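Local coordinates for protein benzoylformate Decarboxylase (Polynucleobacter necessarius, PDB 4K9Q) that probably decarboxylates benzoylformate, a 2-oxo acid, with the help of thiamine diphosphate and a magnesium ion, at residues A[353-358]-A[522-527]; A[357-362]-A[450-455]; A[494-499]-A[505-510]; A[509-514]-A[518-523]. All coordinates share one frame; numbering follows the deposited sequence. Where two conformers were deposited one is given.

Overall arrangement
All four contacts lie on the six-stranded parallel sheet that carries thiamine diphosphate and magnesium. Contacts 1 and 2 set successive parts of helix 352-361 on neighbouring strands 517-523 and 449-455, their centres about 9 Å apart. Contacts 3 and 4 belong to the terminal beta-alpha-beta unit, with centres about 4 Å apart and helix 501-513 in common. Contact 2 lies between the pairs, its centre about 8 Å from that of contact 4, and strand 517-523 serves both contacts 1 and 4. Nearness to the cofactor separates the pairs: the side chains of Ile524 and Phe454, in contacts 1 and 2, are each about 6 Å from thiamine diphosphate, whereas contacts 3 and 4 are remote.

Contact 1: A[353-358]-A[522-527]; sequences HAVLEV and VPITKE
Val355 meets Val522 and Ile524 where helix 352-361 packs on the parallel sheet of the thiamine-diphosphate-binding alpha/beta fold. The tight part is small and entirely apolar. CG2 of Val355 faces CG1 of Val522 tip to tip at 3.8 Å, while the Ile524 side chain runs about perpendicular to Val355, its CG2 coming to 4.1 Å from Val355 CG2. With Val355 CG1 anti to the backbone N (chi1 172°), CG2 is the branch that reaches both partners. Leu504 of helix 501-513 and Phe454 of the adjacent strand also touch Val355 and enlarge this buried patch. Ile524 is its end nearest the active site, with its side chain about 4 Å from that of Asn456, a magnesium ligand.

The strand ends at Pro523; past Ile524 the loop runs outward, and Lys526 and Glu527 are exposed to solvent. An ST turn shapes this looser side, Glu527 N donating to Thr525 OG1 over 3.1 Å. Lys526 then forms a salt bridge with Glu458, another magnesium ligand. On the helix, His353 ND1 donates to Glu357 OE2 at 2.7 Å, nearly in the imidazole plane, meeting it on the anti side, 25° out of the carboxylate plane.

Contact 2: A[357-362]-A[450-455]; sequences EVLKEN and IYVVFQ
Segments 357-362 and 450-455 have their nearest CA atoms at Leu359 and Val452, 9.3 Å apart, a separation bridged by side chains alone. Leu359 and Val452 reach toward each other tip to tip. CD1 of Leu359 does the touching and meets both branches of the valine, at 4.0 Å from Val452 CG1 and 4.1 Å from Val452 CG2, so the methyl sits nearly evenly against the forked end. The leucine gets there in an extended form: CD1 lies anti to CA about the CB-CG bond (chi2 177°) and is thus carried straight out from the helix.

Phe454, two residues further along the strand, comes in from the flank. The phenylalanine leaves the strand without aiming at the helix, but its ring reaches across until CZ is 4.5 Å from Leu359 CD1, an oblique and looser approach. Leu426 of the neighbouring strand 423-428 touches both Leu359 and Phe454, and Tyr508 of helix 501-513 also packs on Leu359. Polar groups enter on the helix side, where Asn362 ND2 donates to Val358 O at 2.8 Å with an N-H...O angle of 158°, folding the amide back over the preceding turn.

The Phe454 side chain lies about 4 Å from that of Cys373, which binds thiamine diphosphate. With three buried hydrocarbon groups and no polar atom among those that meet, the contact depends on dispersion and exclusion of water, consistent with an apolar layer that reaches the cofactor site through Phe454.

Contact 3: A[494-499]-A[505-510]; sequences KSLKVE and KTAYLE
The flat group that links Lys494 and Glu510 across this contact is the Glu510 carboxylate, served by a water at one oxygen: the water donates to Glu510 OE2 at 2.9 Å and accepts from Lys494 NZ at 2.8 Å. Both residues belong to a beta-alpha-beta unit in which strand 494-497 is followed by helix 501-513 and then by strand 517-523, its parallel neighbour in the sheet. The lysine nitrogen NZ of Lys494 itself remains 5.1 Å from Glu510 OE2, so the opposite charges meet through the water and not in a direct salt bridge. Lys494 also takes part in a cation-pi interaction with the ring of Phe514.

Away from the charges, the first strand, with the loop residue Val498 just after it, meets the helix around a single methyl. Ala507 points its CB at the sheet, and two side chains converge on it. Leu496 straddles the methyl with both ends of its fork, CD1 and CD2 each standing 4.2 Å from Ala507 CB. That fork is delivered with CG between the backbone N and the carbonyl carbon, an uncommon placement (chi1 82°).

The packing is uneven in its shielding. Leu496 and the water-linked pair lie toward the exposed margin, whereas Val498 is buried and also touches Leu504 of the same helix. With only a methyl at Ala507, Val498 CA and Ala507 CA are 7.7 Å apart, and the closest approach of the two segments is by Val498 CG1, 3.8 Å from Ala507 CB.

Contact 4: A[509-514]-A[518-523]; sequences LEALSF and SVIVVP
Ser518, near the start of strand 517-523, can be followed outward against Ala511 and Phe514 of the segment before it. Its CB lies 3.8 Å from Ala511 CB, methylene against methyl. At the tip, OG remains beside the same methyl and comes to 3.7 Å from Phe514 CD2, approaching that ring obliquely. OG is placed anti to the carbonyl carbon (chi1 -66°), and from there it meets a water at 2.7 Å. The water lies in the plane of the Phe514 ring, at its edge, and is 3.0 Å from Ala511 O, to which it can donate. His448 NE2 also bonds Ala511 O, giving this carbonyl a second polar partner.

Ile520, two residues along the strand, completes the apolar side by bringing CD1 to 4.1 Å from Ala511 CB. The methyl of Ala511 is therefore shared between a serine and an isoleucine of one strand, and the CA atoms of Ala511 and Ser518 come as near as 6.1 Å. Within the helix segment, Ser513 OG folds back to donate to Glu510 O at 2.8 Å.

The arrangement closes the second half of a beta-alpha-beta unit, where helix 501-513 returns to the sheet through a short connection. Its chemistry is mixed: Ala511 and Ile520 supply a small apolar contact, while Phe514 borders the water and the serine hydroxyl at a partly exposed rim. That one water joins the buried hydroxyl to the helix carbonyl, linking strand and helix by a polar route.

Contact 1: A[353-358]-A[522-527]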
loop_
_atom_site.group_PDB
_atom_site.type_symbol
_atom_site.label_atom_id
_atom_site.label_comp_id
_atom_site.label_asym_id
_atom_site.label_seq_id
_atom_site.Cartn_x
_atom_site.Cartn_y
_atom_site.Cartn_z
ATOM N N HIS A 353 22.594 -28.577 28.487
ATOM C CA HIS A 353 22.195 -28.231 29.854
ATOM C C HIS A 353 23.449 -28.120 30.738
ATOM O O HIS A 353 23.536 -27.245 31.595
ATOM C CB HIS A 353 21.209 -29.254 30.429
ATOM C CG HIS A 353 20.465 -28.778 31.644
ATOM N ND1 HIS A 353 21.064 -28.624 32.877
ATOM C CD2 HIS A 353 19.161 -28.452 31.817
ATOM C CE1 HIS A 353 20.163 -28.218 33.755
ATOM N NE2 HIS A 353 19.000 -28.107 33.137
ATOM N N ALA A 354 24.430 -28.992 30.522
ATOM C CA ALA A 354 25.644 -28.923 31.334
ATOM C C ALA A 354 26.457 -27.684 30.981
ATOM O O ALA A 354 27.010 -27.026 31.858
ATOM C CB ALA A 354 26.477 -30.182 31.168
ATOM N N VAL A 355 26.531 -27.367 29.690
ATOM C CA VAL A 355 27.194 -26.146 29.242
ATOM C C VAL A 355 26.561 -24.935 29.936
ATOM O O VAL A 355 27.262 -24.077 30.480
ATOM C CB VAL A 355 27.125 -25.986 27.704
ATOM C CG1 VAL A 355 27.651 -24.612 27.274
ATOM C CG2 VAL A 355 27.919 -27.097 27.027
ATOM N N LEU A 356 25.234 -24.881 29.928
ATOM C CA LEU A 356 24.515 -23.786 30.572
ATOM C C LEU A 356 24.792 -23.708 32.076
ATOM O O LEU A 356 25.009 -22.619 32.613
ATOM C CB LEU A 356 23.017 -23.901 30.307
ATOM C CG LEU A 356 22.583 -23.628 28.866
ATOM C CD1 LEU A 356 21.214 -24.214 28.638
ATOM C CD2 LEU A 356 22.626 -22.122 28.546
ATOM N N GLU A 357 24.786 -24.855 32.750
ATOM C CA GLU A 357 25.114 -24.905 34.176
ATOM C C GLU A 357 26.499 -24.341 34.470
ATOM O O GLU A 357 26.683 -23.623 35.454
ATOM C CB GLU A 357 25.045 -26.336 34.699
ATOM C CG GLU A 357 23.641 -26.900 34.818
ATOM C CD GLU A 357 23.677 -28.352 35.236
ATOM O OE1 GLU A 357 24.235 -28.628 36.320
ATOM O OE2 GLU A 357 23.180 -29.215 34.476
ATOM N N VAL A 358 27.473 -24.678 33.627
ATOM C CA VAL A 358 28.832 -24.162 33.788
ATOM C C VAL A 358 28.871 -22.640 33.633
ATOM O O VAL A 358 29.551 -21.936 34.379
ATOM C CB VAL A 358 29.816 -24.850 32.819
ATOM C CG1 VAL A 358 31.171 -24.156 32.842
ATOM C CG2 VAL A 358 29.955 -26.314 33.205
ATOM N N VAL A 522 31.435 -23.756 21.495
ATOM C CA VAL A 522 31.265 -24.976 22.263
ATOM C C VAL A 522 30.600 -26.047 21.395
ATOM O O VAL A 522 29.416 -25.945 21.074
ATOM C CB VAL A 522 30.388 -24.730 23.505
ATOM C CG1 VAL A 522 30.407 -25.965 24.419
ATOM C CG2 VAL A 522 30.853 -23.482 24.249
ATOM N N PRO A 523 31.365 -27.068 20.983
ATOM C CA PRO A 523 30.733 -28.177 20.260
ATOM C C PRO A 523 29.815 -28.948 21.203
ATOM O O PRO A 523 30.226 -29.290 22.319
ATOM C CB PRO A 523 31.915 -29.061 19.846
ATOM C CG PRO A 523 33.139 -28.258 20.098
ATOM C CD PRO A 523 32.810 -27.268 21.167
ATOM N N ILE A 524 28.582 -29.208 20.778
ATOM C CA ILE A 524 27.654 -29.963 21.599
ATOM C C ILE A 524 27.100 -31.141 20.817
ATOM O O ILE A 524 27.261 -31.225 19.594
ATOM C CB ILE A 524 26.490 -29.088 22.126
ATOM C CG1 ILE A 524 25.729 -28.440 20.961
ATOM C CG2 ILE A 524 27.030 -28.028 23.098
ATOM C CD1 ILE A 524 24.378 -27.847 21.358
ATOM N N THR A 525 26.453 -32.049 21.533
ATOM C CA THR A 525 25.769 -33.163 20.912
ATOM C C THR A 525 24.792 -32.662 19.853
ATOM O O THR A 525 24.220 -31.566 19.986
ATOM C CB THR A 525 25.025 -33.994 21.965
ATOM O OG1 THR A 525 24.337 -35.078 21.331
ATOM C CG2 THR A 525 24.038 -33.117 22.733
ATOM N N LYS A 526 24.636 -33.461 18.799
ATOM C CA LYS A 526 23.686 -33.183 17.731
ATOM C C LYS A 526 22.322 -33.757 18.079
ATOM O O LYS A 526 21.331 -33.467 17.404
ATOM C CB LYS A 526 24.180 -33.753 16.396
ATOM C CG LYS A 526 25.531 -33.206 15.943
ATOM C CD LYS A 526 26.010 -33.869 14.655
ATOM C CE LYS A 526 25.691 -33.039 13.412
ATOM N NZ LYS A 526 24.236 -32.931 13.100
ATOM N N GLU A 527 22.265 -34.568 19.134
ATOM C CA GLU A 527 20.995 -35.116 19.576
ATOM C C GLU A 527 20.135 -33.967 20.062
ATOM O O GLU A 527 20.644 -32.979 20.596
ATOM C CB GLU A 527 21.175 -36.169 20.674
ATOM C CG GLU A 527 22.006 -37.383 20.251
ATOM C CD GLU A 527 21.508 -38.040 18.967
ATOM O OE1 GLU A 527 20.278 -38.151 18.788
ATOM O OE2 GLU A 527 22.348 -38.443 18.136
#

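Contact 2: A[357-362]-A[450-455]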
loop_
_atom_site.group_PDB
_atom_site.type_symbol
_atom_site.label_atom_id
_atom_site.label_comp_id
_atom_site.label_asym_id
_atom_site.label_seq_id
_atom_site.Cartn_x
_atom_site.Cartn_y
_atom_site.Cartn_z
ATOM N N GLU A 357 24.786 -24.855 32.750
ATOM C CA GLU A 357 25.114 -24.905 34.176
ATOM C C GLU A 357 26.499 -24.341 34.470
ATOM O O GLU A 357 26.683 -23.623 35.454
ATOM C CB GLU A 357 25.045 -26.336 34.699
ATOM C CG GLU A 357 23.641 -26.900 34.818
ATOM C CD GLU A 357 23.677 -28.352 35.236
ATOM O OE1 GLU A 357 24.235 -28.628 36.320
ATOM O OE2 GLU A 357 23.180 -29.215 34.476
ATOM N N VAL A 358 27.473 -24.678 33.627
ATOM C CA VAL A 358 28.832 -24.162 33.788
ATOM C C VAL A 358 28.871 -22.640 33.633
ATOM O O VAL A 358 29.551 -21.936 34.379
ATOM C CB VAL A 358 29.816 -24.850 32.819
ATOM C CG1 VAL A 358 31.171 -24.156 32.842
ATOM C CG2 VAL A 358 29.955 -26.314 33.205
ATOM N N LEU A 359 28.118 -22.118 32.672
ATOM C CA LEU A 359 28.063 -20.672 32.510
ATOM C C LEU A 359 27.406 -20.021 33.730
ATOM O O LEU A 359 27.924 -19.049 34.276
ATOM C CB LEU A 359 27.302 -20.304 31.242
ATOM C CG LEU A 359 27.912 -20.746 29.923
ATOM C CD1 LEU A 359 26.983 -20.347 28.785
ATOM C CD2 LEU A 359 29.276 -20.105 29.747
ATOM N N LYS A 360 26.279 -20.573 34.162
ATOM C CA LYS A 360 25.548 -20.016 35.296
ATOM C C LYS A 360 26.413 -19.973 36.567
ATOM O O LYS A 360 26.525 -18.927 37.220
ATOM C CB LYS A 360 24.248 -20.803 35.521
ATOM C CG LYS A 360 23.482 -20.430 36.771
ATOM C CD LYS A 360 22.996 -18.997 36.729
ATOM C CE LYS A 360 22.375 -18.604 38.064
ATOM N NZ LYS A 360 21.728 -17.269 38.015
ATOM N N GLU A 361 27.046 -21.093 36.897
ATOM C CA GLU A 361 27.776 -21.189 38.160
ATOM C C GLU A 361 29.046 -20.343 38.187
ATOM O O GLU A 361 29.627 -20.136 39.251
ATOM C CB GLU A 361 28.081 -22.651 38.511
ATOM C CG GLU A 361 29.074 -23.314 37.594
ATOM C CD GLU A 361 29.117 -24.830 37.757
ATOM O OE1 GLU A 361 28.262 -25.397 38.480
ATOM O OE2 GLU A 361 30.005 -25.457 37.146
ATOM N N ASN A 362 29.470 -19.849 37.024
ATOM C CA ASN A 362 30.641 -18.980 36.942
ATOM C C ASN A 362 30.300 -17.533 36.584
ATOM O O ASN A 362 31.198 -16.727 36.339
ATOM C CB ASN A 362 31.658 -19.532 35.938
ATOM C CG ASN A 362 32.334 -20.800 36.430
ATOM O OD1 ASN A 362 33.189 -20.758 37.317
ATOM N ND2 ASN A 362 31.970 -21.933 35.839
ATOM N N ILE A 450 29.976 -11.217 25.322
ATOM C CA ILE A 450 30.544 -12.552 25.293
ATOM C C ILE A 450 29.585 -13.466 24.557
ATOM O O ILE A 450 28.491 -13.773 25.057
ATOM C CB ILE A 450 30.756 -13.091 26.721
ATOM C CG1 ILE A 450 31.674 -12.151 27.509
ATOM C CG2 ILE A 450 31.342 -14.506 26.687
ATOM C CD1 ILE A 450 31.742 -12.475 28.979
ATOM N N TYR A 451 29.976 -13.881 23.356
ATOM C CA TYR A 451 29.148 -14.779 22.570
ATOM C C TYR A 451 29.537 -16.208 22.868
ATOM O O TYR A 451 30.679 -16.599 22.641
ATOM C CB TYR A 451 29.331 -14.516 21.077
ATOM C CG TYR A 451 28.843 -13.165 20.639
ATOM C CD1 TYR A 451 29.736 -12.165 20.265
ATOM C CD2 TYR A 451 27.479 -12.891 20.590
ATOM C CE1 TYR A 451 29.287 -10.923 19.849
ATOM C CE2 TYR A 451 27.017 -11.644 20.185
ATOM C CZ TYR A 451 27.925 -10.670 19.815
ATOM O OH TYR A 451 27.472 -9.438 19.401
ATOM N N VAL A 452 28.592 -16.985 23.388
ATOM C CA VAL A 452 28.813 -18.411 23.569
ATOM C C VAL A 452 28.018 -19.124 22.489
ATOM O O VAL A 452 26.781 -19.072 22.481
ATOM C CB VAL A 452 28.377 -18.900 24.964
ATOM C CG1 VAL A 452 28.685 -20.387 25.129
ATOM C CG2 VAL A 452 29.090 -18.090 26.048
ATOM N N VAL A 453 28.725 -19.766 21.566
ATOM C CA VAL A 453 28.081 -20.400 20.421
ATOM C C VAL A 453 27.942 -21.905 20.626
ATOM O O VAL A 453 28.936 -22.623 20.768
ATOM C CB VAL A 453 28.859 -20.144 19.111
ATOM C CG1 VAL A 453 28.104 -20.746 17.915
ATOM C CG2 VAL A 453 29.101 -18.667 18.903
ATOM N N PHE A 454 26.700 -22.368 20.639
ATOM C CA PHE A 454 26.389 -23.780 20.795
ATOM C C PHE A 454 26.441 -24.475 19.442
ATOM O O PHE A 454 25.508 -24.380 18.642
ATOM C CB PHE A 454 25.011 -23.937 21.457
ATOM C CG PHE A 454 24.989 -23.493 22.898
ATOM C CD1 PHE A 454 25.100 -22.152 23.229
ATOM C CD2 PHE A 454 24.858 -24.421 23.915
ATOM C CE1 PHE A 454 25.094 -21.743 24.561
ATOM C CE2 PHE A 454 24.835 -24.025 25.248
ATOM C CZ PHE A 454 24.957 -22.683 25.571
ATOM N N GLN A 455 27.541 -25.166 19.173
ATOM C CA GLN A 455 27.755 -25.712 17.839
ATOM C C GLN A 455 27.317 -27.173 17.692
ATOM O O GLN A 455 28.057 -28.089 18.040
ATOM C CB GLN A 455 29.213 -25.525 17.399
ATOM C CG GLN A 455 29.445 -25.974 15.970
ATOM C CD GLN A 455 30.844 -25.697 15.486
ATOM O OE1 GLN A 455 31.825 -26.160 16.072
ATOM N NE2 GLN A 455 30.948 -24.960 14.398
#

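Contact 3: A[494-499]-A[505-510]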
loop_
_atom_site.group_PDB
_atom_site.type_symbol
_atom_site.label_atom_id
_atom_site.label_comp_id
_atom_site.label_asym_id
_atom_site.label_seq_id
_atom_site.Cartn_x
_atom_site.Cartn_y
_atom_site.Cartn_z
ATOM N N LYS A 494 38.223 -11.663 20.408
ATOM C CA LYS A 494 38.875 -12.789 21.066
ATOM C C LYS A 494 38.017 -13.991 20.713
ATOM O O LYS A 494 36.796 -13.950 20.870
ATOM C CB LYS A 494 38.910 -12.591 22.581
ATOM C CG LYS A 494 39.832 -11.497 23.042
ATOM C CD LYS A 494 41.267 -11.777 22.634
ATOM C CE LYS A 494 42.220 -10.773 23.270
ATOM N NZ LYS A 494 42.139 -10.832 24.762
ATOM N N SER A 495 38.629 -15.053 20.211
ATOM C CA SER A 495 37.868 -16.169 19.665
ATOM C C SER A 495 38.584 -17.500 19.894
ATOM O O SER A 495 39.773 -17.627 19.593
ATOM C CB SER A 495 37.668 -15.939 18.163
ATOM O OG SER A 495 36.755 -16.857 17.599
ATOM N N LEU A 496 37.867 -18.489 20.404
ATOM C CA LEU A 496 38.450 -19.814 20.565
ATOM C C LEU A 496 37.369 -20.865 20.702
ATOM O O LEU A 496 36.208 -20.556 21.002
ATOM C CB LEU A 496 39.376 -19.867 21.780
ATOM C CG LEU A 496 38.688 -20.068 23.128
ATOM C CD1 LEU A 496 39.691 -20.540 24.188
ATOM C CD2 LEU A 496 38.023 -18.781 23.535
ATOM N N LYS A 497 37.763 -22.109 20.472
ATOM C CA LYS A 497 36.886 -23.255 20.629
ATOM C C LYS A 497 37.294 -24.045 21.870
ATOM O O LYS A 497 38.488 -24.273 22.102
ATOM C CB LYS A 497 36.992 -24.136 19.388
ATOM C CG LYS A 497 36.069 -25.342 19.377
ATOM C CD LYS A 497 36.068 -25.973 17.981
ATOM C CE LYS A 497 35.238 -27.234 17.927
ATOM N NZ LYS A 497 35.386 -27.938 16.620
ATOM N N VAL A 498 36.317 -24.450 22.671
ATOM C CA VAL A 498 36.598 -25.240 23.875
ATOM C C VAL A 498 36.040 -26.648 23.694
ATOM O O VAL A 498 35.009 -26.823 23.063
ATOM C CB VAL A 498 36.039 -24.571 25.147
ATOM C CG1 VAL A 498 36.720 -23.211 25.385
ATOM C CG2 VAL A 498 34.527 -24.400 25.055
ATOM N N GLU A 499 36.727 -27.653 24.232
ATOM C CA GLU A 499 36.305 -29.041 24.024
ATOM C C GLU A 499 35.896 -29.750 25.309
ATOM O O GLU A 499 35.419 -30.886 25.266
ATOM C CB GLU A 499 37.410 -29.847 23.329
ATOM C CG GLU A 499 37.782 -29.356 21.932
ATOM C CD GLU A 499 36.752 -29.727 20.879
ATOM O OE1 GLU A 499 35.823 -30.504 21.189
ATOM O OE2 GLU A 499 36.869 -29.240 19.734
ATOM N N LYS A 505 34.930 -23.290 31.385
ATOM C CA LYS A 505 35.008 -22.455 32.576
ATOM C C LYS A 505 36.143 -21.445 32.449
ATOM O O LYS A 505 35.964 -20.252 32.705
ATOM C CB LYS A 505 35.190 -23.306 33.834
ATOM C CG LYS A 505 35.466 -22.485 35.083
ATOM C CD LYS A 505 35.713 -23.371 36.283
ATOM C CE LYS A 505 36.120 -22.530 37.479
ATOM N NZ LYS A 505 36.374 -23.370 38.681
ATOM N N THR A 506 37.313 -21.924 32.046
ATOM C CA THR A 506 38.482 -21.057 31.925
ATOM C C THR A 506 38.249 -19.949 30.902
ATOM O O THR A 506 38.566 -18.783 31.146
ATOM C CB THR A 506 39.729 -21.849 31.521
ATOM O OG1 THR A 506 39.986 -22.852 32.513
ATOM C CG2 THR A 506 40.935 -20.925 31.414
ATOM N N ALA A 507 37.711 -20.321 29.748
ATOM C CA ALA A 507 37.472 -19.345 28.685
ATOM C C ALA A 507 36.429 -18.297 29.094
ATOM O O ALA A 507 36.567 -17.106 28.786
ATOM C CB ALA A 507 37.057 -20.052 27.408
ATOM N N TYR A 508 35.389 -18.752 29.785
ATOM C CA TYR A 508 34.304 -17.876 30.193
ATOM C C TYR A 508 34.767 -16.874 31.249
ATOM O O TYR A 508 34.476 -15.679 31.154
ATOM C CB TYR A 508 33.109 -18.705 30.674
ATOM C CG TYR A 508 31.890 -17.887 31.052
ATOM C CD1 TYR A 508 31.350 -16.939 30.177
ATOM C CD2 TYR A 508 31.272 -18.067 32.289
ATOM C CE1 TYR A 508 30.227 -16.202 30.531
ATOM C CE2 TYR A 508 30.155 -17.339 32.645
ATOM C CZ TYR A 508 29.639 -16.400 31.766
ATOM O OH TYR A 508 28.520 -15.672 32.123
ATOM N N LEU A 509 35.503 -17.357 32.249
ATOM C CA LEU A 509 36.082 -16.459 33.252
ATOM C C LEU A 509 37.014 -15.425 32.606
ATOM O O LEU A 509 36.972 -14.233 32.938
ATOM C CB LEU A 509 36.827 -17.268 34.320
ATOM C CG LEU A 509 35.892 -18.117 35.182
ATOM C CD1 LEU A 509 36.682 -18.894 36.216
ATOM C CD2 LEU A 509 34.832 -17.250 35.856
ATOM N N GLU A 510 37.834 -15.877 31.664
ATOM C CA GLU A 510 38.699 -14.966 30.924
ATOM C C GLU A 510 37.886 -13.905 30.171
ATOM O O GLU A 510 38.199 -12.717 30.224
ATOM C CB GLU A 510 39.594 -15.737 29.957
ATOM C CG GLU A 510 40.532 -14.847 29.148
ATOM C CD GLU A 510 41.636 -15.630 28.461
ATOM O OE1 GLU A 510 41.974 -16.733 28.944
ATOM O OE2 GLU A 510 42.164 -15.142 27.437
HETATM O O HOH W 1 40.968 -12.630 26.515
#

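Contact 4: A[509-514]-A[518-523]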
loop_
_atom_site.group_PDB
_atom_site.type_symbol
_atom_site.label_atom_id
_atom_site.label_comp_id
_atom_site.label_asym_id
_atom_site.label_seq_id
_atom_site.Cartn_x
_atom_site.Cartn_y
_atom_site.Cartn_z
ATOM N N LEU A 509 35.503 -17.357 32.249
ATOM C CA LEU A 509 36.082 -16.459 33.252
ATOM C C LEU A 509 37.014 -15.425 32.606
ATOM O O LEU A 509 36.972 -14.233 32.938
ATOM C CB LEU A 509 36.827 -17.268 34.320
ATOM C CG LEU A 509 35.892 -18.117 35.182
ATOM C CD1 LEU A 509 36.682 -18.894 36.216
ATOM C CD2 LEU A 509 34.832 -17.250 35.856
ATOM N N GLU A 510 37.834 -15.877 31.664
ATOM C CA GLU A 510 38.699 -14.966 30.924
ATOM C C GLU A 510 37.886 -13.905 30.171
ATOM O O GLU A 510 38.199 -12.717 30.224
ATOM C CB GLU A 510 39.594 -15.737 29.957
ATOM C CG GLU A 510 40.532 -14.847 29.148
ATOM C CD GLU A 510 41.636 -15.630 28.461
ATOM O OE1 GLU A 510 41.974 -16.733 28.944
ATOM O OE2 GLU A 510 42.164 -15.142 27.437
ATOM N N ALA A 511 36.833 -14.330 29.480
ATOM C CA ALA A 511 36.005 -13.377 28.743
ATOM C C ALA A 511 35.336 -12.375 29.703
ATOM O O ALA A 511 35.198 -11.193 29.390
ATOM C CB ALA A 511 34.969 -14.109 27.892
ATOM N N LEU A 512 34.935 -12.841 30.887
ATOM C CA LEU A 512 34.348 -11.952 31.886
ATOM C C LEU A 512 35.335 -10.897 32.387
ATOM O O LEU A 512 34.933 -9.800 32.763
ATOM C CB LEU A 512 33.778 -12.752 33.061
ATOM C CG LEU A 512 32.464 -13.490 32.770
ATOM C CD1 LEU A 512 32.231 -14.561 33.831
ATOM C CD2 LEU A 512 31.289 -12.524 32.699
ATOM N N SER A 513 36.626 -11.228 32.383
ATOM C CA SER A 513 37.654 -10.293 32.839
ATOM C C SER A 513 38.163 -9.377 31.725
ATOM O O SER A 513 38.917 -8.432 31.981
ATOM C CB SER A 513 38.835 -11.064 33.427
ATOM O OG SER A 513 39.646 -11.595 32.391
ATOM N N PHE A 514 37.772 -9.673 30.490
ATOM C CA PHE A 514 38.232 -8.915 29.325
ATOM C C PHE A 514 37.135 -7.965 28.851
ATOM O O PHE A 514 36.084 -8.408 28.375
ATOM C CB PHE A 514 38.632 -9.887 28.200
ATOM C CG PHE A 514 38.993 -9.210 26.900
ATOM C CD1 PHE A 514 40.199 -8.537 26.757
ATOM C CD2 PHE A 514 38.137 -9.261 25.816
ATOM C CE1 PHE A 514 40.527 -7.914 25.567
ATOM C CE2 PHE A 514 38.466 -8.643 24.620
ATOM C CZ PHE A 514 39.661 -7.965 24.499
ATOM N N SER A 518 34.174 -11.136 22.883
ATOM C CA SER A 518 34.749 -12.479 22.812
ATOM C C SER A 518 33.772 -13.466 22.169
ATOM O O SER A 518 32.555 -13.320 22.298
ATOM C CB SER A 518 35.091 -12.979 24.221
ATOM O OG SER A 518 36.136 -12.225 24.826
ATOM N N VAL A 519 34.318 -14.478 21.497
ATOM C CA VAL A 519 33.534 -15.589 20.972
ATOM C C VAL A 519 34.078 -16.899 21.535
ATOM O O VAL A 519 35.272 -17.195 21.417
ATOM C CB VAL A 519 33.562 -15.617 19.429
ATOM C CG1 VAL A 519 32.816 -16.832 18.886
ATOM C CG2 VAL A 519 32.965 -14.335 18.879
ATOM N N ILE A 520 33.201 -17.668 22.165
ATOM C CA ILE A 520 33.557 -18.972 22.706
ATOM C C ILE A 520 32.712 -20.026 22.007
ATOM O O ILE A 520 31.493 -20.046 22.153
ATOM C CB ILE A 520 33.311 -19.021 24.223
ATOM C CG1 ILE A 520 34.106 -17.903 24.904
ATOM C CG2 ILE A 520 33.673 -20.397 24.788
ATOM C CD1 ILE A 520 33.858 -17.763 26.394
ATOM N N VAL A 521 33.357 -20.896 21.238
ATOM C CA VAL A 521 32.634 -21.906 20.474
ATOM C C VAL A 521 32.629 -23.221 21.257
ATOM O O VAL A 521 33.686 -23.724 21.653
ATOM C CB VAL A 521 33.265 -22.093 19.066
ATOM C CG1 VAL A 521 32.476 -23.117 18.250
ATOM C CG2 VAL A 521 33.356 -20.743 18.335
ATOM N N VAL A 522 31.435 -23.756 21.495
ATOM C CA VAL A 522 31.265 -24.976 22.263
ATOM C C VAL A 522 30.600 -26.047 21.395
ATOM O O VAL A 522 29.416 -25.945 21.074
ATOM C CB VAL A 522 30.388 -24.730 23.505
ATOM C CG1 VAL A 522 30.407 -25.965 24.419
ATOM C CG2 VAL A 522 30.853 -23.482 24.249
ATOM N N PRO A 523 31.365 -27.068 20.983
ATOM C CA PRO A 523 30.733 -28.177 20.260
ATOM C C PRO A 523 29.815 -28.948 21.203
ATOM O O PRO A 523 30.226 -29.290 22.319
ATOM C CB PRO A 523 31.915 -29.061 19.846
ATOM C CG PRO A 523 33.139 -28.258 20.098
ATOM C CD PRO A 523 32.810 -27.268 21.167
HETATM O O HOH W 2 34.796 -10.604 26.522
#